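Local structure of aldehyde dehydrogenase (Anabaena variabilis, 4H7N) at residues Met174-Asn177 against Glu181-Asp184; Ser42-Leu47 against Ile53-Gln58. The protein probably oxidises aldehydes to carboxylic acids with NAD+ as the electron acceptor, as a member of the aldehyde dehydrogenase family. All coordinates share one frame; numbering follows the deposited sequence.

How the contacts relate
Both contacts are short-range: contact 1 joins the end of helix 169-176 to the loop leading into strand 186-188, and contact 2 joins helix 27-46 to its successor, helix 48-64. They share no segment but touch each other, since L182 of contact 1 packs on W44 and T55 of contact 2, and E181 forms a salt bridge with R43. Contact 2 is buried and almost wholly apolar. Contact 1 is mixed, with buried leucines at its inner part and an asparagine and an arginine toward the surface. Neither lies near the predicted active-site residue, and no other subunit of the assembly touches them.

Contact 1 (Met174-Asn177 against Glu181-Asp184); sequences MALN and ELRD
The amide oxygen OD1 of N177 lies over one face of the R183 guanidinium group, 3.1 Å from NH2 of R183, with NE and CZ of R183 only slightly farther off. Because the oxygen approaches the face, the N-H groups do not aim at it and the angle is too poor for a hydrogen bond. The two side chains run at about a right angle, and the amide and guanidinium planes are inclined by 42°, so the groups do not stack. R183 reaches the site by setting CG between its backbone N and carbonyl carbon (chi1 60°) and bending at chi3. At the base of R183, CB lies against the backbone O of L176 at 3.6 Å and packs near CG of L176 (4.1 Å). An amide and a long charged chain suit this outer part, where their polar ends can also meet solvent.

Deeper in, CD1 of L176 does the touching, standing 3.6 Å from CG of L182 and 3.7 Å from CD2 of L182, the two leucines crossing roughly perpendicularly. The branched leucine ends suit this buried layer, where L176 also meets W59 of helix 48-64 and L186 and F188 of strand 186-188. The loop thus folds back on the helix it has just left, at the connection between parallel strands 156-161 and 186-188, part of a beta-alpha-beta crossover. Chemically, the leucines supply the apolar hold, while the amide dipole, its negative end turned to the positive guanidinium, probably adds a mild, loosely directed attraction toward the surface.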
HETATM    1  N   MSE A 174     -20.174  25.915   4.763  1.00 31.08           N
HETATM    2  CA  MSE A 174     -20.354  27.262   5.241  1.00 32.05           C
HETATM    3  C   MSE A 174     -19.224  27.636   6.183  1.00 31.92           C
HETATM    4  O   MSE A 174     -18.752  28.777   6.177  1.00 33.01           O
HETATM    5  CB  MSE A 174     -21.726  27.372   5.900  1.00 33.05           C
HETATM    6  CG  MSE A 174     -21.883  28.601   6.777  1.00 36.58           C
HETATM    7 SE   MSE A 174     -23.759  28.860   7.385  0.80 38.45          SE
HETATM    8  CE  MSE A 174     -24.063  27.273   8.530  1.00 39.06           C
ATOM      9  N   ALA A 175     -18.761  26.707   7.023  1.00 30.17           N
ATOM     10  CA  ALA A 175     -17.652  27.039   7.948  1.00 30.36           C
ATOM     11  C   ALA A 175     -16.364  27.179   7.171  1.00 30.75           C
ATOM     12  O   ALA A 175     -15.508  28.040   7.462  1.00 31.67           O
ATOM     13  CB  ALA A 175     -17.505  25.965   9.011  1.00 29.94           C
ATOM     14  N   LEU A 176     -16.217  26.285   6.202  1.00 31.63           N
ATOM     15  CA  LEU A 176     -15.016  26.187   5.372  1.00 31.80           C
ATOM     16  C   LEU A 176     -14.742  27.505   4.635  1.00 34.61           C
ATOM     17  O   LEU A 176     -13.585  27.955   4.544  1.00 37.60           O
ATOM     18  CB  LEU A 176     -15.168  25.039   4.382  1.00 30.98           C
ATOM     19  CG  LEU A 176     -14.097  24.857   3.319  1.00 32.16           C
ATOM     20  CD1 LEU A 176     -12.754  24.610   3.991  1.00 31.74           C
ATOM     21  CD2 LEU A 176     -14.442  23.729   2.396  1.00 32.43           C
ATOM     22  N   ASN A 177     -15.796  28.132   4.127  1.00 36.30           N
ATOM     23  CA  ASN A 177     -15.633  29.312   3.302  1.00 37.50           C
ATOM     24  C   ASN A 177     -15.202  30.530   4.081  1.00 38.46           C
ATOM     25  O   ASN A 177     -14.933  31.532   3.476  1.00 40.28           O
ATOM     26  CB  ASN A 177     -16.912  29.629   2.522  1.00 39.68           C
ATOM     27  CG  ASN A 177     -17.138  28.685   1.350  1.00 39.98           C
ATOM     28  OD1 ASN A 177     -16.195  28.198   0.726  1.00 39.47           O
ATOM     29  ND2 ASN A 177     -18.395  28.449   1.036  1.00 38.51           N
ATOM     30  N   GLU A 181      -7.321  29.809   3.537  1.00 40.52           N
ATOM     31  CA  GLU A 181      -6.278  28.871   3.101  1.00 40.45           C
ATOM     32  C   GLU A 181      -6.762  27.417   2.873  1.00 36.34           C
ATOM     33  O   GLU A 181      -6.071  26.644   2.265  1.00 36.75           O
ATOM     34  CB  GLU A 181      -5.138  28.894   4.099  1.00 41.16           C
ATOM     35  CG  GLU A 181      -4.507  30.281   4.245  1.00 44.76           C
ATOM     36  CD  GLU A 181      -3.491  30.628   3.149  1.00 49.93           C
ATOM     37  OE1 GLU A 181      -3.385  29.908   2.103  1.00 45.25           O
ATOM     38  OE2 GLU A 181      -2.758  31.633   3.350  1.00 53.83           O
ATOM     39  N   LEU A 182      -7.954  27.062   3.319  1.00 33.90           N
ATOM     40  CA  LEU A 182      -8.422  25.689   3.213  1.00 31.84           C
ATOM     41  C   LEU A 182      -9.464  25.524   2.139  1.00 32.17           C
ATOM     42  O   LEU A 182      -9.661  24.425   1.619  1.00 28.92           O
ATOM     43  CB  LEU A 182      -9.003  25.272   4.537  1.00 32.12           C
ATOM     44  CG  LEU A 182      -9.341  23.824   4.834  1.00 30.99           C
ATOM     45  CD1 LEU A 182      -8.112  22.939   4.749  1.00 31.43           C
ATOM     46  CD2 LEU A 182      -9.919  23.764   6.230  1.00 33.04           C
ATOM     47  N   ARG A 183     -10.135  26.617   1.796  1.00 31.08           N
ATOM     48  CA  ARG A 183     -11.380  26.508   1.077  1.00 33.16           C
ATOM     49  C   ARG A 183     -11.154  26.168  -0.382  1.00 31.63           C
ATOM     50  O   ARG A 183     -12.058  25.713  -1.030  1.00 33.03           O
ATOM     51  CB  ARG A 183     -12.205  27.819   1.175  1.00 38.14           C
ATOM     52  CG  ARG A 183     -11.508  29.053   0.614  1.00 42.29           C
ATOM     53  CD  ARG A 183     -12.454  30.246   0.432  1.00 49.14           C
ATOM     54  NE  ARG A 183     -13.588  29.881  -0.429  1.00 53.02           N
ATOM     55  CZ  ARG A 183     -14.590  30.687  -0.755  1.00 59.52           C
ATOM     56  NH1 ARG A 183     -14.627  31.949  -0.318  1.00 62.87           N
ATOM     57  NH2 ARG A 183     -15.559  30.220  -1.532  1.00 62.75           N
ATOM     58  N   ASP A 184      -9.960  26.350  -0.905  1.00 31.62           N
ATOM     59  CA  ASP A 184      -9.690  25.848  -2.247  1.00 32.85           C
ATOM     60  C   ASP A 184      -8.942  24.505  -2.297  1.00 29.95           C
ATOM     61  O   ASP A 184      -8.729  23.978  -3.383  1.00 29.66           O
ATOM     62  CB  ASP A 184      -8.960  26.891  -3.041  1.00 36.61           C
ATOM     63  CG  ASP A 184      -9.808  28.143  -3.240  1.00 40.73           C
ATOM     64  OD1 ASP A 184     -10.988  28.046  -3.641  1.00 44.65           O
ATOM     65  OD2 ASP A 184      -9.281  29.214  -2.965  1.00 43.15           O
TER

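Contact 2 (Ser42-Leu47 against Ile53-Gln58); sequences SRWQEL and ITTLQQ
The far ring of W44, a residue of helix 27-46, meets T55 and L56 of helix 48-64, and the indole makes nearly all of the contact. At CB the side chain turns so that CG is anti to the backbone N (chi1 -179°), carrying the ring away from its own helix. Along the pyrrole side, NE1 gives a weak hydrogen bond to the backbone O of L151, a partner for the ring's one polar atom. The six-membered ring then meets the second helix edge-on. CZ3 of W44 is 3.8 Å from CG2 of T55 and 3.9 Å from CB of T55. The tip, CH2 of W44, approaches CD2 of L56 to 3.7 Å, and CZ2 of W44 stands 4.0 Å from that same methyl. CB of T55 and CD2 of L56 both lie in the plane of the ring, at its rim.

Threonine suits its place because it offers a methyl to the indole while its hydroxyl is satisfied by its own helix, OG1 bonding to the backbone O of G51. At the margin, CD1 of L47 comes 4.2 Å from OG1 of T55. L182, from the loop after helix 169-176, closes over W44 and T55, and I148 of helix 147-153 packs on L56. With alanine at W44 the T55 and L56 methyls would probably lose their aromatic neighbour, and L151 O its weak N-H partner. Beside the contact, R52 NH1 bonds to the backbone O of W44. Between the segments there is no hydrogen bond: dispersion and the exclusion of water hold them, the long reach of the indole bringing its six-membered ring to T55 and L56.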
ATOM      1  N   SER A  42      -0.212  23.603  -4.072  1.00 32.55           N
ATOM      2  CA  SER A  42       1.174  24.040  -3.885  1.00 35.45           C
ATOM      3  C   SER A  42       1.336  24.976  -2.715  1.00 35.96           C
ATOM      4  O   SER A  42       2.199  24.766  -1.882  1.00 33.13           O
ATOM      5  CB  SER A  42       1.690  24.716  -5.138  1.00 39.77           C
ATOM      6  OG  SER A  42       1.540  23.822  -6.249  1.00 42.95           O
ATOM      7  N   ARG A  43       0.501  26.006  -2.651  1.00 35.30           N
ATOM      8  CA  ARG A  43       0.544  26.935  -1.538  1.00 36.74           C
ATOM      9  C   ARG A  43       0.212  26.237  -0.219  1.00 33.74           C
ATOM     10  O   ARG A  43       0.867  26.475   0.776  1.00 32.30           O
ATOM     11  CB  ARG A  43      -0.463  28.067  -1.752  1.00 40.61           C
ATOM     12  CG  ARG A  43      -0.372  29.136  -0.694  1.00 45.01           C
ATOM     13  CD  ARG A  43      -1.552  30.104  -0.711  1.00 49.92           C
ATOM     14  NE  ARG A  43      -1.396  30.882   0.499  1.00 56.88           N
ATOM     15  CZ  ARG A  43      -0.570  31.915   0.629  1.00 60.62           C
ATOM     16  NH1 ARG A  43       0.119  32.367  -0.407  1.00 63.42           N
ATOM     17  NH2 ARG A  43      -0.459  32.524   1.801  1.00 61.95           N
ATOM     18  N   TRP A  44      -0.807  25.370  -0.221  1.00 31.34           N
ATOM     19  CA  TRP A  44      -1.124  24.543   0.968  1.00 29.83           C
ATOM     20  C   TRP A  44       0.089  23.694   1.478  1.00 29.56           C
ATOM     21  O   TRP A  44       0.412  23.685   2.677  1.00 27.17           O
ATOM     22  CB  TRP A  44      -2.365  23.703   0.679  1.00 28.06           C
ATOM     23  CG  TRP A  44      -2.859  22.857   1.708  1.00 25.71           C
ATOM     24  CD1 TRP A  44      -2.914  21.492   1.656  1.00 24.80           C
ATOM     25  CD2 TRP A  44      -3.437  23.236   2.962  1.00 26.40           C
ATOM     26  NE1 TRP A  44      -3.482  21.006   2.797  1.00 25.97           N
ATOM     27  CE2 TRP A  44      -3.834  22.045   3.609  1.00 25.43           C
ATOM     28  CE3 TRP A  44      -3.681  24.458   3.591  1.00 26.98           C
ATOM     29  CZ2 TRP A  44      -4.377  22.029   4.865  1.00 25.42           C
ATOM     30  CZ3 TRP A  44      -4.284  24.440   4.834  1.00 27.65           C
ATOM     31  CH2 TRP A  44      -4.597  23.225   5.464  1.00 26.18           C
ATOM     32  N   GLN A  45       0.800  23.060   0.563  1.00 29.71           N
ATOM     33  CA  GLN A  45       1.986  22.289   0.926  1.00 30.71           C
ATOM     34  C   GLN A  45       3.094  23.247   1.465  1.00 32.90           C
ATOM     35  O   GLN A  45       3.703  22.998   2.523  1.00 30.96           O
ATOM     36  CB  GLN A  45       2.453  21.465  -0.293  1.00 33.00           C
ATOM     37  CG  GLN A  45       3.770  20.675  -0.118  1.00 35.76           C
ATOM     38  CD  GLN A  45       4.189  19.926  -1.403  1.00 36.18           C
ATOM     39  OE1 GLN A  45       3.377  19.548  -2.271  1.00 34.64           O
ATOM     40  NE2 GLN A  45       5.468  19.721  -1.521  1.00 37.83           N
ATOM     41  N   GLU A  46       3.282  24.384   0.804  1.00 35.95           N
ATOM     42  CA  GLU A  46       4.319  25.355   1.189  1.00 39.89           C
ATOM     43  C   GLU A  46       4.004  26.089   2.480  1.00 39.02           C
ATOM     44  O   GLU A  46       4.910  26.595   3.110  1.00 38.01           O
ATOM     45  CB  GLU A  46       4.572  26.379   0.071  1.00 45.52           C
ATOM     46  CG  GLU A  46       5.208  25.720  -1.155  1.00 55.22           C
ATOM     47  CD  GLU A  46       5.122  26.551  -2.446  1.00 65.52           C
ATOM     48  OE1 GLU A  46       4.381  27.574  -2.494  1.00 74.68           O
ATOM     49  OE2 GLU A  46       5.786  26.155  -3.436  1.00 68.78           O
ATOM     50  N   LEU A  47       2.746  26.139   2.894  1.00 34.89           N
ATOM     51  CA  LEU A  47       2.455  26.659   4.244  1.00 37.53           C
ATOM     52  C   LEU A  47       3.185  25.969   5.373  1.00 34.14           C
ATOM     53  O   LEU A  47       3.364  26.550   6.408  1.00 34.77           O
ATOM     54  CB  LEU A  47       0.985  26.524   4.599  1.00 37.51           C
ATOM     55  CG  LEU A  47      -0.002  27.595   4.228  1.00 42.15           C
ATOM     56  CD1 LEU A  47      -1.280  27.295   5.010  1.00 41.94           C
ATOM     57  CD2 LEU A  47       0.480  28.996   4.502  1.00 45.40           C
ATOM     58  N   ILE A  53      -2.055  23.273  10.481  1.00 29.52           N
ATOM     59  CA  ILE A  53      -2.665  23.117  11.811  1.00 29.48           C
ATOM     60  C   ILE A  53      -3.424  24.369  12.185  1.00 30.73           C
ATOM     61  O   ILE A  53      -4.573  24.286  12.592  1.00 29.87           O
ATOM     62  CB  ILE A  53      -1.620  22.748  12.897  1.00 31.03           C
ATOM     63  CG1 ILE A  53      -1.068  21.348  12.624  1.00 30.21           C
ATOM     64  CG2 ILE A  53      -2.244  22.736  14.299  1.00 32.19           C
ATOM     65  CD1 ILE A  53       0.177  20.994  13.436  1.00 31.82           C
ATOM     66  N   THR A  54      -2.815  25.536  12.058  1.00 32.73           N
ATOM     67  CA  THR A  54      -3.546  26.767  12.417  1.00 34.38           C
ATOM     68  C   THR A  54      -4.876  26.857  11.658  1.00 34.16           C
ATOM     69  O   THR A  54      -5.903  27.141  12.226  1.00 33.72           O
ATOM     70  CB  THR A  54      -2.665  27.989  12.167  1.00 36.09           C
ATOM     71  OG1 THR A  54      -1.545  27.886  13.038  1.00 37.07           O
ATOM     72  CG2 THR A  54      -3.406  29.337  12.428  1.00 39.30           C
ATOM     73  N   THR A  55      -4.818  26.577  10.364  1.00 33.76           N
ATOM     74  CA  THR A  55      -5.958  26.636   9.492  1.00 34.07           C
ATOM     75  C   THR A  55      -7.039  25.642   9.895  1.00 32.78           C
ATOM     76  O   THR A  55      -8.189  25.999   9.965  1.00 33.28           O
ATOM     77  CB  THR A  55      -5.490  26.339   8.051  1.00 33.65           C
ATOM     78  OG1 THR A  55      -4.569  27.346   7.654  1.00 33.75           O
ATOM     79  CG2 THR A  55      -6.592  26.373   7.098  1.00 34.96           C
ATOM     80  N   LEU A  56      -6.665  24.396  10.176  1.00 31.29           N
ATOM     81  CA  LEU A  56      -7.637  23.388  10.584  1.00 30.60           C
ATOM     82  C   LEU A  56      -8.290  23.806  11.895  1.00 30.01           C
ATOM     83  O   LEU A  56      -9.509  23.648  12.075  1.00 27.43           O
ATOM     84  CB  LEU A  56      -6.972  21.994  10.726  1.00 31.20           C
ATOM     85  CG  LEU A  56      -7.024  21.089   9.498  1.00 35.30           C
ATOM     86  CD1 LEU A  56      -8.442  20.745   9.091  1.00 38.53           C
ATOM     87  CD2 LEU A  56      -6.392  21.685   8.275  1.00 37.23           C
ATOM     88  N   GLN A  57      -7.507  24.358  12.820  1.00 30.31           N
ATOM     89  CA  GLN A  57      -8.100  24.845  14.069  1.00 33.18           C
ATOM     90  C   GLN A  57      -9.061  26.024  13.829  1.00 33.24           C
ATOM     91  O   GLN A  57     -10.054  26.158  14.550  1.00 33.22           O
ATOM     92  CB  GLN A  57      -7.013  25.214  15.112  1.00 35.06           C
ATOM     93  CG  GLN A  57      -6.271  23.955  15.609  1.00 35.04           C
ATOM     94  CD  GLN A  57      -7.114  23.062  16.539  1.00 35.27           C
ATOM     95  OE1 GLN A  57      -7.884  23.534  17.355  1.00 39.06           O
ATOM     96  NE2 GLN A  57      -6.942  21.771  16.427  1.00 35.05           N
ATOM     97  N   GLN A  58      -8.746  26.896  12.873  1.00 33.89           N
ATOM     98  CA  GLN A  58      -9.674  27.984  12.491  1.00 35.83           C
ATOM     99  C   GLN A  58     -10.975  27.394  11.949  1.00 34.00           C
ATOM    100  O   GLN A  58     -12.049  27.906  12.255  1.00 33.22           O
ATOM    101  CB  GLN A  58      -9.098  28.929  11.414  1.00 37.92           C
ATOM    102  CG  GLN A  58      -8.304  30.082  11.938  1.00 43.81           C
ATOM    103  CD  GLN A  58      -7.219  30.621  10.991  1.00 47.76           C
ATOM    104  OE1 GLN A  58      -7.127  30.268   9.806  1.00 44.96           O
ATOM    105  NE2 GLN A  58      -6.382  31.520  11.541  1.00 51.33           N
TER